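Local coordinates for protein splicing factor U2AF 35 kDa subunit (Homo sapiens, PDB 1JMT) that forms a heterodimer with the large U2AF subunit and mediates the protein-protein and protein-RNA interactions needed for accurate 3'-splice-site selection in pre-mRNA splicing, at residues F39-E42 / V43-M47; V59-L63 / G64-V68. The protein carries 1 engineered substitution. All coordinates share one frame; numbering follows the deposited sequence.

Interaction 1. Residues F39-E42 / V43-M47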
loop_
_atom_site.group_PDB
_atom_site.type_symbol
_atom_site.label_atom_id
_atom_site.label_comp_id
_atom_site.label_asym_id
_atom_site.label_seq_id
_atom_site.Cartn_x
_atom_site.Cartn_y
_atom_site.Cartn_z
ATOM N N PHE A 39 0.149 8.861 4.075
ATOM C CA PHE A 39 0.153 7.492 3.579
ATOM C C PHE A 39 1.409 7.231 2.759
ATOM O O PHE A 39 2.100 6.230 2.962
ATOM C CB PHE A 39 -1.075 7.251 2.704
ATOM C CG PHE A 39 -1.124 5.883 2.094
ATOM C CD1 PHE A 39 -1.539 4.784 2.842
ATOM C CD2 PHE A 39 -0.750 5.691 0.764
ATOM C CE1 PHE A 39 -1.581 3.511 2.270
ATOM C CE2 PHE A 39 -0.787 4.424 0.186
ATOM C CZ PHE A 39 -1.202 3.334 0.939
ATOM N N PHE A 40 1.688 8.150 1.836
ATOM C CA PHE A 40 2.836 8.068 0.938
ATOM C C PHE A 40 4.136 7.887 1.721
ATOM O O PHE A 40 4.882 6.934 1.497
ATOM C CB PHE A 40 2.911 9.342 0.088
ATOM C CG PHE A 40 3.803 9.226 -1.113
ATOM C CD1 PHE A 40 3.258 9.059 -2.383
ATOM C CD2 PHE A 40 5.185 9.282 -0.982
ATOM C CE1 PHE A 40 4.074 8.950 -3.505
ATOM C CE2 PHE A 40 6.012 9.171 -2.100
ATOM C CZ PHE A 40 5.453 9.005 -3.365
ATOM N N GLU A 41 4.394 8.810 2.640
ATOM C CA GLU A 41 5.590 8.774 3.471
ATOM C C GLU A 41 5.639 7.443 4.214
ATOM O O GLU A 41 6.683 6.788 4.297
ATOM C CB GLU A 41 5.553 9.948 4.458
ATOM C CG GLU A 41 6.763 10.083 5.370
ATOM C CD GLU A 41 6.756 9.087 6.515
ATOM O OE1 GLU A 41 5.763 9.050 7.274
ATOM O OE2 GLU A 41 7.747 8.343 6.661
ATOM N N GLU A 42 4.487 7.040 4.733
ATOM C CA GLU A 42 4.367 5.792 5.468
ATOM C C GLU A 42 4.869 4.604 4.642
ATOM O O GLU A 42 5.653 3.784 5.125
ATOM C CB GLU A 42 2.909 5.562 5.849
ATOM C CG GLU A 42 2.709 4.411 6.800
ATOM C CD GLU A 42 3.109 4.764 8.215
ATOM O OE1 GLU A 42 2.371 5.533 8.867
ATOM O OE2 GLU A 42 4.163 4.275 8.673
ATOM N N VAL A 43 4.423 4.525 3.392
ATOM C CA VAL A 43 4.809 3.424 2.518
ATOM C C VAL A 43 6.225 3.584 1.978
ATOM O O VAL A 43 7.030 2.646 2.023
ATOM C CB VAL A 43 3.798 3.282 1.350
ATOM C CG1 VAL A 43 4.223 2.159 0.397
ATOM C CG2 VAL A 43 2.414 2.993 1.923
ATOM N N PHE A 44 6.530 4.774 1.478
ATOM C CA PHE A 44 7.852 5.059 0.946
ATOM C C PHE A 44 8.960 4.713 1.945
ATOM O O PHE A 44 9.884 3.959 1.624
ATOM C CB PHE A 44 7.964 6.535 0.573
ATOM C CG PHE A 44 9.294 6.903 -0.021
ATOM C CD1 PHE A 44 9.585 6.603 -1.351
ATOM C CD2 PHE A 44 10.268 7.521 0.756
ATOM C CE1 PHE A 44 10.831 6.914 -1.898
ATOM C CE2 PHE A 44 11.522 7.838 0.220
ATOM C CZ PHE A 44 11.804 7.535 -1.108
ATOM N N THR A 45 8.860 5.261 3.155
ATOM C CA THR A 45 9.860 5.023 4.193
ATOM C C THR A 45 10.101 3.538 4.426
ATOM O O THR A 45 11.247 3.086 4.493
ATOM C CB THR A 45 9.447 5.681 5.520
ATOM O OG1 THR A 45 9.459 7.104 5.362
ATOM C CG2 THR A 45 10.407 5.287 6.642
ATOM N N GLU A 46 9.022 2.779 4.552
ATOM C CA GLU A 46 9.152 1.347 4.760
ATOM C C GLU A 46 9.835 0.696 3.555
ATOM O O GLU A 46 10.690 -0.177 3.727
ATOM C CB GLU A 46 7.775 0.719 4.999
ATOM C CG GLU A 46 7.796 -0.783 5.271
ATOM C CD GLU A 46 8.582 -1.170 6.528
ATOM O OE1 GLU A 46 8.715 -0.335 7.444
ATOM O OE2 GLU A 46 9.053 -2.324 6.604
ATOM N N MET A 47 9.479 1.121 2.340
ATOM C CA MET A 47 10.095 0.543 1.134
ATOM C C MET A 47 11.609 0.708 1.157
ATOM O O MET A 47 12.352 -0.231 0.851
ATOM C CB MET A 47 9.550 1.188 -0.148
ATOM C CG MET A 47 8.078 0.908 -0.441
ATOM S SD MET A 47 7.703 -0.856 -0.559
ATOM C CE MET A 47 7.080 -1.137 1.087
#

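Interaction 2. Residues V59-L63 / G64-V68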
loop_
_atom_site.group_PDB
_atom_site.type_symbol
_atom_site.label_atom_id
_atom_site.label_comp_id
_atom_site.label_asym_id
_atom_site.label_seq_id
_atom_site.Cartn_x
_atom_site.Cartn_y
_atom_site.Cartn_z
ATOM N N VAL A 59 1.054 6.684 -5.737
ATOM C CA VAL A 59 -0.167 6.149 -5.156
ATOM C C VAL A 59 -1.240 6.543 -6.163
ATOM O O VAL A 59 -1.435 7.725 -6.438
ATOM C CB VAL A 59 -0.472 6.786 -3.786
ATOM C CG1 VAL A 59 -1.817 6.299 -3.275
ATOM C CG2 VAL A 59 0.633 6.444 -2.799
ATOM N N CYS A 60 -1.917 5.549 -6.726
ATOM C CA CYS A 60 -2.934 5.797 -7.739
ATOM C C CYS A 60 -4.349 5.927 -7.216
ATOM O O CYS A 60 -4.647 5.625 -6.060
ATOM C CB CYS A 60 -2.942 4.674 -8.777
ATOM S SG CYS A 60 -1.388 4.346 -9.590
ATOM N N ASP A 61 -5.212 6.389 -8.110
ATOM C CA ASP A 61 -6.639 6.548 -7.863
ATOM C C ASP A 61 -7.229 5.737 -9.019
ATOM O O ASP A 61 -7.405 6.243 -10.123
ATOM C CB ASP A 61 -7.032 8.025 -7.967
ATOM C CG ASP A 61 -8.515 8.259 -7.742
ATOM O OD1 ASP A 61 -9.217 7.320 -7.299
ATOM O OD2 ASP A 61 -8.975 9.392 -8.002
ATOM N N ASN A 62 -7.502 4.465 -8.752
ATOM C CA ASN A 62 -8.013 3.543 -9.760
ATOM C C ASN A 62 -9.196 4.018 -10.603
ATOM O O ASN A 62 -9.047 4.234 -11.803
ATOM C CB ASN A 62 -8.336 2.202 -9.105
ATOM C CG ASN A 62 -7.103 1.534 -8.538
ATOM O OD1 ASN A 62 -5.983 2.004 -8.746
ATOM N ND2 ASN A 62 -7.297 0.436 -7.822
ATOM N N LEU A 63 -10.364 4.185 -9.992
ATOM C CA LEU A 63 -11.536 4.627 -10.740
ATOM C C LEU A 63 -11.689 6.137 -10.851
ATOM O O LEU A 63 -12.556 6.616 -11.576
ATOM C CB LEU A 63 -12.807 4.037 -10.132
ATOM C CG LEU A 63 -13.036 2.575 -10.504
ATOM C CD1 LEU A 63 -14.232 2.026 -9.749
ATOM C CD2 LEU A 63 -13.249 2.477 -12.011
ATOM N N GLY A 64 -10.855 6.884 -10.137
ATOM C CA GLY A 64 -10.947 8.332 -10.185
ATOM C C GLY A 64 -11.857 8.893 -9.105
ATOM O O GLY A 64 -12.131 10.094 -9.089
ATOM N N ASP A 65 -12.328 8.030 -8.204
ATOM C CA ASP A 65 -13.204 8.454 -7.114
ATOM C C ASP A 65 -12.478 8.601 -5.773
ATOM O O ASP A 65 -13.116 8.775 -4.734
ATOM C CB ASP A 65 -14.379 7.476 -6.958
ATOM C CG ASP A 65 -13.937 6.023 -6.918
ATOM O OD1 ASP A 65 -12.755 5.765 -6.608
ATOM O OD2 ASP A 65 -14.776 5.136 -7.185
ATOM N N HIS A 66 -11.149 8.521 -5.799
ATOM C CA HIS A 66 -10.329 8.667 -4.593
ATOM C C HIS A 66 -10.588 7.609 -3.522
ATOM O O HIS A 66 -9.940 7.610 -2.474
ATOM C CB HIS A 66 -10.556 10.049 -3.976
ATOM C CG HIS A 66 -10.309 11.182 -4.922
ATOM N ND1 HIS A 66 -9.057 11.486 -5.408
ATOM C CD2 HIS A 66 -11.160 12.077 -5.480
ATOM C CE1 HIS A 66 -9.145 12.520 -6.226
ATOM N NE2 HIS A 66 -10.409 12.898 -6.287
ATOM N N LEU A 67 -11.525 6.706 -3.790
ATOM C CA LEU A 67 -11.890 5.666 -2.831
ATOM C C LEU A 67 -10.895 4.517 -2.700
ATOM O O LEU A 67 -10.679 4.001 -1.602
ATOM C CB LEU A 67 -13.263 5.097 -3.193
ATOM C CG LEU A 67 -14.367 6.137 -3.393
ATOM C CD1 LEU A 67 -15.627 5.443 -3.883
ATOM C CD2 LEU A 67 -14.623 6.890 -2.089
ATOM N N VAL A 68 -10.301 4.108 -3.816
ATOM C CA VAL A 68 -9.350 3.003 -3.802
ATOM C C VAL A 68 -8.223 3.214 -4.797
ATOM O O VAL A 68 -8.447 3.700 -5.901
ATOM C CB VAL A 68 -10.046 1.668 -4.145
ATOM C CG1 VAL A 68 -9.027 0.530 -4.135
ATOM C CG2 VAL A 68 -11.169 1.395 -3.145
HETATM O O HOH W 1 -10.395 5.145 -6.972
#

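Interaction 1. Residues F39-E42 / V43-M47
Phe-39 and Val-43 lie one turn apart on helix 22-51, the long helix that packs against the sheet of this RNA recognition motif (RRM) domain. Both side chains leave the helix in the same direction. The CG2 methyl of Val-43 sits over one face of the Phe-39 ring, 4.0 Å from its centroid and displaced toward the rim, where CZ is the closest ring atom at 3.8 Å; this is a CH-pi contact. Val-43 reaches it because CG2 stands beside its own backbone N (CG1 being anti, chi1 178°), on the side nearer the preceding turn. A flat ring and a compact branched residue suit this buried face: Phe-39 also packs on Val-71 and Tyr-10, and Val-43 on Met-57.

Phe-40 and Phe-44 follow the same i, i+4 spacing but do not stack. CD2 of Phe-40 comes obliquely to CB of Phe-44 at 4.2 Å, while the Phe-44 ring turns on to cover Val-54, and the two rings thus extend the apolar side of the helix along strand 54-59.

The solvent-facing side is polar. Thr-45 turns OG1 back beside its backbone N (chi1 -66°), and the bend of Glu-41 at CG carries OE2 across to meet it; the hydroxyl donates over a very short 2.5 Å, a length to be read with caution. The flank between these faces belongs to the peptide-binding surface of the U2AF heterodimer: the backbone O of Glu-42 accepts a hydrogen bond from an aromatic side chain of the bound peptide, and Glu-46, which also packs there, forms a salt bridge with Arg-91. In the straightest backbone bond between residues 39-42 and 43-47, Phe-44 N gives its hydrogen to Phe-40 O at 2.7 Å and 169°.

Interaction 2. Residues V59-L63 / G64-V68
The loop joining strands 54-59 and 68-75 of the RRM fold is closed by Asn-62 N, which gives a hydrogen bond to Val-68 O (3.1 Å) in the carbonyl plane. Gly-64 turns the chain at positive phi (91°), where a CB would run into the O of Leu-63.

A CG anti to the backbone N (chi1 179°) carries the Asp-61 carboxylate into the loop. OD1 accepts from His-66 N at 2.7 Å on the syn side, though 30° out of the carboxylate plane, and more weakly from Gly-64 N at 3.3 Å; a short acidic side chain suits a turn whose amides point inward. OD2 lies 3.3 Å above the plane of the His-66 ring, toward its rim. Were Asp-61 an alanine, the His-66 amide would probably lose its acceptor and the turn would be freer to shift.

Asp-65 opens an Asx turn: its OD1 accepts from Leu-67 N at 3.2 Å, from above the carboxylate plane. OD1 of Asp-61 lies 3.9 Å from OD1 of Asp-65, and the like charges would probably repel. A water lies 2.5 Å from each, so short that this bonding is doubtful, and accepts from Leu-63 N at 3.2 Å.

How the interactions relate
Interaction 1 lies partly buried, with an apolar helix face turned to the sheet, whereas interaction 2 is a surface loop from the end of strand 54-59 to the start of strand 68-75. Their chemistry follows: rings and methyls carry much of residues 39-47, with polar groups on the outer side, while residues 59-68 rely on carboxylates, backbone amides and a water. The two meet at Val-59, the last residue of its strand, whose CG2 lies 3.7 Å from CD1 of Phe-40 and 3.9 Å from CE2 of Phe-39. The helix of interaction 1 thus packs on the very strand end from which the loop of interaction 2 departs, although their centres are about 18 Å apart.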